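Local coordinates for cell division control protein 45 cdc45 putative (Entamoeba histolytica, PDB 6CC2), which probably acts as the Cdc45 subunit of the CMG replicative helicase complex, taking part in the initiation and elongation of chromosomal DNA replication, at residues 24-30 with 77-83; 36-40 with 381-386; 64-68 with 94-98; 86-91 with 110-116. All coordinates share one frame; numbering follows the deposited sequence.

How the contacts relate
From the N terminus, strand 24-29 leads into helix 33-48 and, past strand 53-57, into helix 61-71, so contacts 1, 2 and 3 have all opened before any closes. Contact 1 closes first, when strand 77-83 lies down beside 24-29; it crosses contacts 2 and 3. The loop 86-91 then opens contact 4, residues 94-98 close contact 3, and 110-116 close contact 4, so these two cross, while contact 4 follows contact 1 in series. Contact 2 closes last, at 381-386, with contacts 3 and 4 nested inside its long loop. Contacts 1, 3 and 4 build the N-terminal parallel-sheet domain; contact 2 ties it to helix 374-385.

Contact 1: 24-30 with 77-83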
loop_
_atom_site.group_PDB
_atom_site.type_symbol
_atom_site.label_atom_id
_atom_site.label_comp_id
_atom_site.label_asym_id
_atom_site.label_seq_id
_atom_site.Cartn_x
_atom_site.Cartn_y
_atom_site.Cartn_z
ATOM N N THR A 24 -24.375 -6.658 15.941
ATOM C CA THR A 24 -22.992 -6.851 15.521
ATOM C C THR A 24 -22.415 -5.592 14.867
ATOM O O THR A 24 -23.130 -4.655 14.507
ATOM C CB THR A 24 -22.867 -8.035 14.542
ATOM O OG1 THR A 24 -23.440 -7.663 13.282
ATOM C CG2 THR A 24 -23.584 -9.259 15.081
ATOM N N ILE A 25 -21.097 -5.591 14.736
ATOM C CA ILE A 25 -20.340 -4.502 14.120
ATOM C C ILE A 25 -19.777 -5.009 12.796
ATOM O O ILE A 25 -19.177 -6.085 12.736
ATOM C CB ILE A 25 -19.201 -4.011 15.035
ATOM C CG1 ILE A 25 -19.752 -3.571 16.396
ATOM C CG2 ILE A 25 -18.439 -2.881 14.378
ATOM C CD1 ILE A 25 -18.674 -3.487 17.466
ATOM N N GLN A 26 -19.949 -4.224 11.737
ATOM C CA GLN A 26 -19.472 -4.558 10.409
ATOM C C GLN A 26 -18.373 -3.570 10.050
ATOM O O GLN A 26 -18.589 -2.353 10.099
ATOM C CB GLN A 26 -20.622 -4.471 9.409
ATOM C CG GLN A 26 -20.565 -5.444 8.292
ATOM C CD GLN A 26 -21.765 -5.301 7.387
ATOM O OE1 GLN A 26 -22.364 -4.227 7.325
ATOM N NE2 GLN A 26 -22.106 -6.357 6.671
ATOM N N LEU A 27 -17.192 -4.081 9.688
ATOM C CA LEU A 27 -16.070 -3.230 9.337
ATOM C C LEU A 27 -15.715 -3.439 7.875
ATOM O O LEU A 27 -15.345 -4.545 7.480
ATOM C CB LEU A 27 -14.856 -3.530 10.233
ATOM C CG LEU A 27 -15.116 -3.279 11.723
ATOM C CD1 LEU A 27 -15.444 -4.585 12.428
ATOM C CD2 LEU A 27 -13.945 -2.576 12.365
ATOM N N TYR A 28 -15.875 -2.388 7.080
ATOM C CA TYR A 28 -15.568 -2.398 5.654
ATOM C C TYR A 28 -14.116 -1.950 5.470
ATOM O O TYR A 28 -13.739 -0.858 5.888
ATOM C CB TYR A 28 -16.525 -1.462 4.910
ATOM C CG TYR A 28 -17.979 -1.867 4.927
ATOM C CD1 TYR A 28 -18.697 -1.934 6.116
ATOM C CD2 TYR A 28 -18.645 -2.168 3.755
ATOM C CE1 TYR A 28 -20.030 -2.316 6.129
ATOM C CE2 TYR A 28 -19.980 -2.531 3.746
ATOM C CZ TYR A 28 -20.666 -2.611 4.941
ATOM O OH TYR A 28 -21.989 -2.978 4.925
ATOM N N VAL A 29 -13.311 -2.804 4.845
ATOM C CA VAL A 29 -11.868 -2.648 4.831
ATOM C C VAL A 29 -11.420 -2.488 3.389
ATOM O O VAL A 29 -11.610 -3.398 2.580
ATOM C CB VAL A 29 -11.169 -3.840 5.485
ATOM C CG1 VAL A 29 -9.673 -3.589 5.571
ATOM C CG2 VAL A 29 -11.754 -4.117 6.858
ATOM N N SER A 30 -10.860 -1.353 3.081
ATOM C CA SER A 30 -10.264 -1.135 1.761
ATOM C C SER A 30 -8.881 -1.791 1.679
ATOM O O SER A 30 -8.283 -2.129 2.699
ATOM C CB SER A 30 -10.210 0.351 1.490
ATOM O OG SER A 30 -9.329 0.992 2.376
ATOM N N VAL A 77 -26.719 -6.112 12.275
ATOM C CA VAL A 77 -25.656 -5.119 12.246
ATOM C C VAL A 77 -26.192 -3.797 12.780
ATOM O O VAL A 77 -27.152 -3.239 12.244
ATOM C CB VAL A 77 -25.083 -4.967 10.828
ATOM C CG1 VAL A 77 -24.006 -3.891 10.803
ATOM C CG2 VAL A 77 -24.515 -6.289 10.372
ATOM N N HIS A 78 -25.569 -3.296 13.852
ATOM C CA HIS A 78 -25.956 -2.039 14.473
ATOM C C HIS A 78 -24.977 -0.908 14.205
ATOM O O HIS A 78 -25.355 0.260 14.330
ATOM C CB HIS A 78 -26.093 -2.212 15.998
ATOM C CG HIS A 78 -24.811 -2.560 16.706
ATOM N ND1 HIS A 78 -23.941 -1.610 17.193
ATOM C CD2 HIS A 78 -24.261 -3.758 17.023
ATOM C CE1 HIS A 78 -22.917 -2.200 17.779
ATOM N NE2 HIS A 78 -23.087 -3.505 17.692
ATOM N N THR A 79 -23.740 -1.223 13.826
ATOM C CA THR A 79 -22.709 -0.232 13.631
ATOM C C THR A 79 -21.873 -0.667 12.433
ATOM O O THR A 79 -21.610 -1.863 12.267
ATOM C CB THR A 79 -21.797 -0.112 14.855
ATOM O OG1 THR A 79 -22.552 0.242 16.004
ATOM C CG2 THR A 79 -20.740 0.944 14.643
ATOM N N VAL A 80 -21.453 0.296 11.620
ATOM C CA VAL A 80 -20.497 0.032 10.545
ATOM C C VAL A 80 -19.312 0.970 10.709
ATOM O O VAL A 80 -19.469 2.139 11.085
ATOM C CB VAL A 80 -21.124 0.190 9.142
ATOM C CG1 VAL A 80 -22.268 -0.772 8.993
ATOM C CG2 VAL A 80 -21.561 1.630 8.900
ATOM N N PHE A 81 -18.124 0.438 10.438
ATOM C CA PHE A 81 -16.898 1.211 10.305
ATOM C C PHE A 81 -16.437 1.107 8.859
ATOM O O PHE A 81 -16.393 0.006 8.308
ATOM C CB PHE A 81 -15.794 0.662 11.213
ATOM C CG PHE A 81 -15.977 0.987 12.641
ATOM C CD1 PHE A 81 -16.814 0.220 13.442
ATOM C CD2 PHE A 81 -15.300 2.062 13.216
ATOM C CE1 PHE A 81 -16.960 0.511 14.786
ATOM C CE2 PHE A 81 -15.461 2.350 14.563
ATOM C CZ PHE A 81 -16.297 1.584 15.335
ATOM N N PHE A 82 -16.111 2.243 8.255
ATOM C CA PHE A 82 -15.474 2.305 6.948
ATOM C C PHE A 82 -14.012 2.656 7.184
ATOM O O PHE A 82 -13.706 3.702 7.786
ATOM C CB PHE A 82 -16.154 3.343 6.061
ATOM C CG PHE A 82 -17.619 3.063 5.798
ATOM C CD1 PHE A 82 -18.077 1.767 5.613
ATOM C CD2 PHE A 82 -18.527 4.095 5.748
ATOM C CE1 PHE A 82 -19.418 1.508 5.365
ATOM C CE2 PHE A 82 -19.874 3.845 5.495
ATOM C CZ PHE A 82 -20.320 2.542 5.303
ATOM N N ILE A 83 -13.112 1.769 6.752
ATOM C CA ILE A 83 -11.682 1.894 7.048
ATOM C C ILE A 83 -10.910 2.228 5.772
ATOM O O ILE A 83 -10.886 1.439 4.820
ATOM C CB ILE A 83 -11.149 0.611 7.706
ATOM C CG1 ILE A 83 -11.887 0.358 9.025
ATOM C CG2 ILE A 83 -9.643 0.699 7.926
ATOM C CD1 ILE A 83 -11.524 -0.956 9.701
#
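T24 to V29 and V77 to I83 form two neighbouring strands that run parallel, their axes 16° apart, inside a six-stranded parallel sheet. With helices packed on both of its faces, this sheet is consistent with the Rossmann-like DHH domain that Cdc45 proteins share with RecJ nucleases. Q26 N donates to T79 O (2.9 Å) and F81 N to Q26 O (2.8 Å), and Y28 exchanges the next pair of bonds with F81 and I83. A beta bulge at H78 shifts the register by one after T24. The H78 chain leaves between its backbone N and carbonyl carbon, which brings the ring back beside T24 O and I25 CG1, while ND1 bonds to R18. On the face that carries Y28, F82 points the edge of its ring at the face of the Y28 ring in a T-shaped pair, centroids 5.1 Å apart and planes at 82°; F82 CE1 sits nearer the rim than the centre. Y28 OH donates to Q26 OE1 at 2.7 Å from above the amide plane, and Q26 NE2 goes to T71, so both ends of this amide are bonded. On the other face I25 CG2 meets the edge of the F81 ring at CD1 (3.6 Å); nearer helix 33-48, L27 CD2 rests 3.9 Å from I83 CD1. Beyond the strand, S30 grips one oxygen twice: N reaches I83 O at 3.3 Å, and OG reaches it at 2.9 Å along a lone pair in the carbonyl plane.

Contact 2: 36-40 with 381-386. With EDO (1,2-ethanediol), chain J.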
loop_
_atom_site.group_PDB
_atom_site.type_symbol
_atom_site.label_atom_id
_atom_site.label_comp_id
_atom_site.label_asym_id
_atom_site.label_seq_id
_atom_site.Cartn_x
_atom_site.Cartn_y
_atom_site.Cartn_z
ATOM N N ILE A 36 -5.767 -3.060 7.159
ATOM C CA ILE A 36 -5.785 -4.327 7.899
ATOM C C ILE A 36 -5.322 -4.096 9.331
ATOM O O ILE A 36 -5.882 -4.652 10.292
ATOM C CB ILE A 36 -4.931 -5.395 7.210
ATOM C CG1 ILE A 36 -5.412 -5.633 5.768
ATOM C CG2 ILE A 36 -4.997 -6.733 7.993
ATOM C CD1 ILE A 36 -4.656 -6.732 5.035
ATOM N N VAL A 37 -4.278 -3.279 9.498
ATOM C CA VAL A 37 -3.796 -2.945 10.843
ATOM C C VAL A 37 -4.913 -2.329 11.671
ATOM O O VAL A 37 -5.103 -2.661 12.844
ATOM C CB VAL A 37 -2.586 -1.998 10.751
ATOM C CG1 VAL A 37 -2.281 -1.353 12.091
ATOM C CG2 VAL A 37 -1.366 -2.746 10.182
ATOM N N CYS A 38 -5.658 -1.377 11.084
ATOM C CA CYS A 38 -6.746 -0.740 11.812
ATOM C C CYS A 38 -7.783 -1.770 12.237
ATOM O O CYS A 38 -8.159 -1.843 13.414
ATOM C CB CYS A 38 -7.353 0.363 10.940
ATOM S SG CYS A 38 -8.718 1.275 11.705
ATOM N N TYR A 39 -8.217 -2.612 11.300
ATOM C CA TYR A 39 -9.125 -3.695 11.641
ATOM C C TYR A 39 -8.578 -4.545 12.785
ATOM O O TYR A 39 -9.305 -4.900 13.711
ATOM C CB TYR A 39 -9.371 -4.587 10.427
ATOM C CG TYR A 39 -10.339 -5.699 10.717
ATOM C CD1 TYR A 39 -9.889 -6.919 11.231
ATOM C CD2 TYR A 39 -11.694 -5.538 10.537
ATOM C CE1 TYR A 39 -10.756 -7.931 11.532
ATOM C CE2 TYR A 39 -12.566 -6.548 10.832
ATOM C CZ TYR A 39 -12.099 -7.742 11.339
ATOM O OH TYR A 39 -12.981 -8.772 11.647
ATOM N N LYS A 40 -7.301 -4.931 12.701
ATOM C CA LYS A 40 -6.704 -5.800 13.718
ATOM C C LYS A 40 -6.777 -5.161 15.098
ATOM O O LYS A 40 -7.203 -5.804 16.076
ATOM C CB LYS A 40 -5.239 -6.100 13.328
ATOM C CG LYS A 40 -4.444 -6.915 14.341
ATOM C CD LYS A 40 -5.045 -8.276 14.555
ATOM C CE LYS A 40 -4.199 -9.123 15.485
ATOM N NZ LYS A 40 -4.810 -10.485 15.695
ATOM N N GLY A 381 -3.798 -11.659 4.638
ATOM C CA GLY A 381 -2.990 -10.578 5.180
ATOM C C GLY A 381 -3.181 -10.423 6.678
ATOM O O GLY A 381 -2.222 -10.198 7.414
ATOM N N PHE A 382 -4.426 -10.532 7.138
ATOM C CA PHE A 382 -4.738 -10.495 8.574
ATOM C C PHE A 382 -4.021 -11.608 9.324
ATOM O O PHE A 382 -3.474 -11.382 10.416
ATOM C CB PHE A 382 -6.252 -10.610 8.765
ATOM C CG PHE A 382 -6.691 -10.643 10.204
ATOM C CD1 PHE A 382 -6.825 -11.852 10.870
ATOM C CD2 PHE A 382 -6.984 -9.471 10.887
ATOM C CE1 PHE A 382 -7.218 -11.900 12.199
ATOM C CE2 PHE A 382 -7.409 -9.527 12.234
ATOM C CZ PHE A 382 -7.511 -10.727 12.869
ATOM N N LYS A 383 -4.043 -12.818 8.772
ATOM C CA LYS A 383 -3.379 -13.950 9.394
ATOM C C LYS A 383 -1.877 -13.715 9.499
ATOM O O LYS A 383 -1.279 -13.981 10.550
ATOM C CB LYS A 383 -3.661 -15.219 8.590
ATOM C CG LYS A 383 -2.962 -16.472 9.071
ATOM C CD LYS A 383 -3.157 -17.619 8.077
ATOM C CE LYS A 383 -2.550 -18.919 8.581
ATOM N NZ LYS A 383 -3.255 -19.427 9.793
ATOM N N LEU A 384 -1.252 -13.198 8.438
ATOM C CA LEU A 384 0.186 -12.926 8.511
ATOM C C LEU A 384 0.476 -11.810 9.511
ATOM O O LEU A 384 1.388 -11.926 10.344
ATOM C CB LEU A 384 0.757 -12.606 7.134
ATOM C CG LEU A 384 2.258 -12.321 7.122
ATOM C CD1 LEU A 384 3.035 -13.434 7.822
ATOM C CD2 LEU A 384 2.795 -12.110 5.679
ATOM N N LEU A 385 -0.279 -10.714 9.441
ATOM C CA LEU A 385 -0.108 -9.628 10.402
ATOM C C LEU A 385 -0.167 -10.156 11.827
ATOM O O LEU A 385 0.617 -9.738 12.696
ATOM C CB LEU A 385 -1.191 -8.565 10.179
ATOM C CG LEU A 385 -1.169 -7.366 11.109
ATOM C CD1 LEU A 385 0.051 -6.487 10.838
ATOM C CD2 LEU A 385 -2.466 -6.581 10.909
ATOM N N SER A 386 -1.075 -11.098 12.086
ATOM C CA SER A 386 -1.293 -11.611 13.419
ATOM C C SER A 386 -0.245 -12.621 13.856
ATOM O O SER A 386 -0.301 -13.080 15.009
ATOM C CB SER A 386 -2.682 -12.275 13.510
ATOM O OG SER A 386 -3.728 -11.350 13.224
HETATM C C1 EDO J . -11.118 -11.478 13.399
HETATM O O1 EDO J . -12.306 -10.736 13.091
HETATM C C2 EDO J . -10.646 -11.104 14.796
HETATM O O2 EDO J . -11.711 -11.309 15.735
#
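K40 NZ donates to S386 OG at 2.8 Å, the hydrogen bond that joins helix 33-48 to S386, next to helix 374-385. The lysine chain starts straight and bends at its second torsion (62°), which lays CD 3.5 Å from F382 CE2 before the extended tip reaches the serine. Behind it L385 slides past in the opposite direction, its CD2 wedged against K40 CB (3.7 Å) and I36 CG2 (3.9 Å); I36 CG2 also lies against F382 CA. Y39 presents a ring edge to F382 CE2, 3.7 Å from Y39 CD1, with the two ring planes at 78°. At its far end Y39 OH shares a 2.5 Å hydrogen bond with O1 of an ethanediol, probably from the crystallisation liquor, which also bonds to E47 and H53. The axes of the short helical segments 36-40 and 381-385 cross at -67° and come within 10.2 Å, and I36 CD1 comes up to the bare CA of G381. In the next shell W379 meets F382 and F378 meets Y39, each pair edge-to-face, while Y203 of helix 199-213 packs on V37, K40 and L385. S386 OG donates a hydrogen bond to F382 O at 2.8 Å, and S386 N reaches the same oxygen from the opposite face of its plane. The lysine charge probably polarises the serine hydroxyl and strengthens its bond to F382 O.

Contact 3: 64-68 with 94-98; sequences LSRVF and LLGDI
S65 and L94 are bridged by a water that lies 2.6 Å from S65 OG and donates to L94 O at 2.7 Å, joining a side chain of helix 61-71 to the backbone at the end of helix 91-95. Beneath this polar link the contact is apolar and centres on L95. Its CD1 methyl sits squarely over the middle of the F68 ring, 3.9 Å from the centroid and 5° off the ring normal, a CH-pi contact. The other branch, CD2, drops against S65 CA (3.7 Å) and L64 CD2 (3.9 Å), so the two branches divide between the F68 ring and the L64-S65 part of the helix. F68 holds its CG anti to the backbone N (chi1 -172°), which sends the ring out across the L95 side chain. D97 O lies at the ring edge, in plane, 3.6 Å from F68 CE2, although D97 and I98 are poorly ordered. G96, the first residue past the helix, has positive phi. Inward, L64 and L95 both touch F82, and F68 touches Y28 and V80. Two helices packed side by side on one face of a parallel sheet, each linking consecutive strands, are the mark of beta-alpha-beta crossovers in a Rossmann-like fold.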
loop_
_atom_site.group_PDB
_atom_site.type_symbol
_atom_site.label_atom_id
_atom_site.label_comp_id
_atom_site.label_asym_id
_atom_site.label_seq_id
_atom_site.Cartn_x
_atom_site.Cartn_y
_atom_site.Cartn_z
ATOM N N LEU A 64 -19.011 -1.649 -1.774
ATOM C CA LEU A 64 -19.395 -1.106 -0.478
ATOM C C LEU A 64 -20.892 -0.819 -0.448
ATOM O O LEU A 64 -21.598 -1.243 0.472
ATOM C CB LEU A 64 -18.573 0.155 -0.183
ATOM C CG LEU A 64 -18.780 0.744 1.222
ATOM C CD1 LEU A 64 -17.539 1.497 1.697
ATOM C CD2 LEU A 64 -19.976 1.670 1.270
ATOM N N SER A 65 -21.395 -0.122 -1.465
ATOM C CA SER A 65 -22.806 0.256 -1.489
ATOM C C SER A 65 -23.707 -0.970 -1.559
ATOM O O SER A 65 -24.744 -1.027 -0.887
ATOM C CB SER A 65 -23.067 1.186 -2.673
ATOM O OG SER A 65 -24.425 1.601 -2.679
ATOM N N ARG A 66 -23.316 -1.978 -2.351
ATOM C CA ARG A 66 -24.150 -3.160 -2.516
ATOM C C ARG A 66 -24.235 -3.972 -1.232
ATOM O O ARG A 66 -25.320 -4.423 -0.853
ATOM C CB ARG A 66 -23.614 -4.011 -3.664
ATOM C CG ARG A 66 -24.006 -3.471 -5.041
ATOM C CD ARG A 66 -23.610 -4.429 -6.166
ATOM N NE ARG A 66 -24.167 -4.023 -7.454
ATOM C CZ ARG A 66 -23.479 -3.459 -8.445
ATOM N NH1 ARG A 66 -22.176 -3.220 -8.321
ATOM N NH2 ARG A 66 -24.101 -3.136 -9.573
ATOM N N VAL A 67 -23.098 -4.183 -0.554
ATOM C CA VAL A 67 -23.136 -4.948 0.692
ATOM C C VAL A 67 -23.906 -4.181 1.760
ATOM O O VAL A 67 -24.714 -4.758 2.499
ATOM C CB VAL A 67 -21.712 -5.290 1.168
ATOM C CG1 VAL A 67 -21.752 -5.913 2.561
ATOM C CG2 VAL A 67 -21.018 -6.202 0.179
ATOM N N PHE A 68 -23.650 -2.870 1.870
ATOM C CA PHE A 68 -24.382 -2.050 2.831
ATOM C C PHE A 68 -25.885 -2.210 2.633
ATOM O O PHE A 68 -26.619 -2.504 3.583
ATOM C CB PHE A 68 -23.960 -0.590 2.700
ATOM C CG PHE A 68 -24.531 0.316 3.777
ATOM C CD1 PHE A 68 -23.893 0.447 4.998
ATOM C CD2 PHE A 68 -25.679 1.046 3.548
ATOM C CE1 PHE A 68 -24.396 1.286 5.973
ATOM C CE2 PHE A 68 -26.199 1.881 4.532
ATOM C CZ PHE A 68 -25.556 1.998 5.734
ATOM N N LEU A 94 -24.217 8.410 -1.473
ATOM C CA LEU A 94 -23.922 7.059 -1.933
ATOM C C LEU A 94 -24.920 6.062 -1.364
ATOM O O LEU A 94 -25.500 5.259 -2.103
ATOM C CB LEU A 94 -22.489 6.676 -1.545
ATOM C CG LEU A 94 -22.046 5.267 -1.953
ATOM C CD1 LEU A 94 -21.924 5.180 -3.474
ATOM C CD2 LEU A 94 -20.751 4.877 -1.286
ATOM N N LEU A 95 -25.162 6.122 -0.055
ATOM C CA LEU A 95 -25.881 5.061 0.635
ATOM C C LEU A 95 -27.310 5.400 1.009
ATOM O O LEU A 95 -28.085 4.478 1.274
ATOM C CB LEU A 95 -25.126 4.658 1.907
ATOM C CG LEU A 95 -23.671 4.263 1.691
ATOM C CD1 LEU A 95 -22.989 4.008 3.035
ATOM C CD2 LEU A 95 -23.560 3.040 0.799
ATOM N N GLY A 96 -27.674 6.678 1.053
ATOM C CA GLY A 96 -29.029 7.062 1.419
ATOM C C GLY A 96 -29.395 6.744 2.853
ATOM O O GLY A 96 -28.840 7.337 3.781
ATOM N N ASP A 97 -30.332 5.814 3.046
ATOM C CA ASP A 97 -30.791 5.431 4.379
ATOM C C ASP A 97 -29.626 5.001 5.260
ATOM O O ASP A 97 -29.107 3.891 5.118
ATOM C CB ASP A 97 -31.828 4.308 4.290
ATOM C CG ASP A 97 -33.239 4.831 4.084
ATOM O OD1 ASP A 97 -33.569 5.893 4.655
ATOM O OD2 ASP A 97 -34.017 4.178 3.355
ATOM N N ILE A 98 -29.231 5.870 6.187
ATOM C CA ILE A 98 -28.003 5.697 6.958
ATOM C C ILE A 98 -28.261 6.019 8.423
ATOM O O ILE A 98 -27.477 5.641 9.302
ATOM C CB ILE A 98 -26.884 6.602 6.407
ATOM C CG1 ILE A 98 -26.467 6.171 5.005
ATOM C CG2 ILE A 98 -25.695 6.627 7.343
ATOM C CD1 ILE A 98 -25.496 7.137 4.373
HETATM O O HOH W 1 -24.992 3.600 -4.186
#

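Contact 4: 86-91 with 110-116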
loop_
_atom_site.group_PDB
_atom_site.type_symbol
_atom_site.label_atom_id
_atom_site.label_comp_id
_atom_site.label_asym_id
_atom_site.label_seq_id
_atom_site.Cartn_x
_atom_site.Cartn_y
_atom_site.Cartn_z
ATOM N N ALA A 86 -14.255 6.215 2.156
ATOM C CA ALA A 86 -15.538 6.854 2.402
ATOM C C ALA A 86 -15.446 8.252 2.990
ATOM O O ALA A 86 -16.389 9.037 2.858
ATOM C CB ALA A 86 -16.407 6.005 3.335
ATOM N N GLY A 87 -14.331 8.597 3.636
ATOM C CA GLY A 87 -14.251 9.900 4.285
ATOM C C GLY A 87 -14.335 11.074 3.325
ATOM O O GLY A 87 -14.822 12.142 3.691
ATOM N N SER A 88 -13.837 10.912 2.098
ATOM C CA SER A 88 -13.758 12.020 1.157
ATOM C C SER A 88 -14.829 11.970 0.070
ATOM O O SER A 88 -14.795 12.791 -0.854
ATOM C CB SER A 88 -12.364 12.077 0.533
ATOM O OG SER A 88 -11.414 12.379 1.560
ATOM N N ILE A 89 -15.808 11.078 0.177
ATOM C CA ILE A 89 -16.931 11.071 -0.745
ATOM C C ILE A 89 -18.202 11.453 0.012
ATOM O O ILE A 89 -18.251 11.435 1.239
ATOM C CB ILE A 89 -17.095 9.725 -1.447
ATOM C CG1 ILE A 89 -17.449 8.636 -0.442
ATOM C CG2 ILE A 89 -15.826 9.362 -2.199
ATOM C CD1 ILE A 89 -17.962 7.358 -1.095
ATOM N N ASP A 90 -19.247 11.777 -0.745
ATOM C CA ASP A 90 -20.544 12.154 -0.177
ATOM C C ASP A 90 -21.260 10.869 0.228
ATOM O O ASP A 90 -22.001 10.276 -0.551
ATOM C CB ASP A 90 -21.340 12.970 -1.186
ATOM C CG ASP A 90 -22.610 13.559 -0.595
ATOM O OD1 ASP A 90 -23.000 13.147 0.514
ATOM O OD2 ASP A 90 -23.211 14.442 -1.250
ATOM N N VAL A 91 -21.026 10.442 1.477
ATOM C CA VAL A 91 -21.514 9.152 1.952
ATOM C C VAL A 91 -23.035 9.096 1.939
ATOM O O VAL A 91 -23.628 8.080 1.553
ATOM C CB VAL A 91 -20.970 8.871 3.366
ATOM C CG1 VAL A 91 -21.723 7.706 4.005
ATOM C CG2 VAL A 91 -19.502 8.582 3.318
ATOM N N ARG A 110 -7.558 13.138 2.986
ATOM C CA ARG A 110 -7.981 14.491 3.352
ATOM C C ARG A 110 -8.066 15.337 2.089
ATOM O O ARG A 110 -7.372 15.056 1.106
ATOM C CB ARG A 110 -7.001 15.163 4.330
ATOM C CG ARG A 110 -6.866 14.472 5.676
ATOM C CD ARG A 110 -8.088 14.712 6.555
ATOM N NE ARG A 110 -7.814 14.262 7.927
ATOM C CZ ARG A 110 -7.805 12.987 8.302
ATOM N NH1 ARG A 110 -7.505 12.670 9.549
ATOM N NH2 ARG A 110 -8.076 12.029 7.423
ATOM N N PRO A 111 -8.896 16.392 2.088
ATOM C CA PRO A 111 -9.856 16.773 3.138
ATOM C C PRO A 111 -11.054 15.833 3.221
ATOM O O PRO A 111 -11.364 15.126 2.274
ATOM C CB PRO A 111 -10.306 18.166 2.721
ATOM C CG PRO A 111 -10.143 18.179 1.238
ATOM C CD PRO A 111 -8.891 17.373 0.991
ATOM N N PHE A 112 -11.729 15.827 4.366
ATOM C CA PHE A 112 -13.015 15.154 4.463
ATOM C C PHE A 112 -14.047 15.842 3.571
ATOM O O PHE A 112 -14.003 17.059 3.350
ATOM C CB PHE A 112 -13.499 15.164 5.902
ATOM C CG PHE A 112 -12.675 14.337 6.843
ATOM C CD1 PHE A 112 -12.343 13.024 6.538
ATOM C CD2 PHE A 112 -12.264 14.864 8.053
ATOM C CE1 PHE A 112 -11.597 12.259 7.422
ATOM C CE2 PHE A 112 -11.520 14.103 8.940
ATOM C CZ PHE A 112 -11.186 12.813 8.627
ATOM N N ASN A 113 -14.985 15.056 3.055
ATOM C CA ASN A 113 -16.120 15.631 2.339
ATOM C C ASN A 113 -16.924 16.545 3.262
ATOM O O ASN A 113 -17.249 16.177 4.389
ATOM C CB ASN A 113 -17.009 14.518 1.783
ATOM C CG ASN A 113 -18.283 15.052 1.141
ATOM O OD1 ASN A 113 -19.274 15.290 1.815
ATOM N ND2 ASN A 113 -18.253 15.240 -0.173
ATOM N N LYS A 114 -17.256 17.740 2.769
ATOM C CA LYS A 114 -17.891 18.743 3.621
ATOM C C LYS A 114 -19.248 18.278 4.124
ATOM O O LYS A 114 -19.640 18.593 5.258
ATOM C CB LYS A 114 -18.002 20.068 2.878
ATOM C CG LYS A 114 -16.679 20.830 2.802
ATOM C CD LYS A 114 -16.744 22.000 1.823
ATOM C CE LYS A 114 -17.760 23.047 2.251
ATOM N NZ LYS A 114 -17.848 24.161 1.266
ATOM N N LEU A 115 -20.002 17.551 3.298
ATOM C CA LEU A 115 -21.308 17.083 3.751
ATOM C C LEU A 115 -21.165 15.950 4.759
ATOM O O LEU A 115 -22.022 15.791 5.640
ATOM C CB LEU A 115 -22.162 16.655 2.562
ATOM C CG LEU A 115 -22.519 17.775 1.590
ATOM C CD1 LEU A 115 -23.297 17.214 0.401
ATOM C CD2 LEU A 115 -23.310 18.877 2.260
ATOM N N ASN A 116 -20.077 15.176 4.669
ATOM C CA ASN A 116 -19.736 14.234 5.734
ATOM C C ASN A 116 -19.472 14.971 7.043
ATOM O O ASN A 116 -19.879 14.516 8.118
ATOM C CB ASN A 116 -18.504 13.416 5.355
ATOM C CG ASN A 116 -18.793 12.326 4.304
ATOM O OD1 ASN A 116 -19.904 12.199 3.784
ATOM N ND2 ASN A 116 -17.776 11.548 3.997
HETATM O O HOH W 2 -22.504 12.827 3.167
#
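F112 turns a ring edge to G87 O, which lies near the ring plane, while R110 folds over one face with its CD above the ring centre. The R110 guanidinium, bonded to D107 O through NH2, in turn has F112 CZ above the middle of one of its own faces, 3.3 Å from its plane. A further flat group is the N116 carboxamide, tucked into the turn made by A86 to I89. Its ND2 makes three weak bonds, to A86 O (3.1 Å), G87 O (3.0 Å) and I89 O (2.8 Å), while its OD1 accepts V91 N at 3.1 Å, in plane and on a lone pair. Both ends of the amide are thus engaged, which would fix its rotation; a water donates to OD1 and to D90 OD1. G87 O also takes the straight bond from N113 N (3.0 Å, 170°). S88 OG donates to P111 O at 2.8 Å from 37° above the carbonyl plane; P111 itself follows a cis peptide bond. N113 is the N-cap of the next helix: with CG anti to its backbone N (chi1 174°), OD1 accepts N116 N at 3.0 Å, placing N116 as it reaches the loop. The loop follows strand 77-83, and D90, at the N-cap of helix 91-95, accepts a weak bond from E93 N at OD1; 110-116 runs from strand 109-110 into helix 114-118. V91 and N116 pack on I122 of strand 122-125, and A86 and V91 on I105 of strand 102-106.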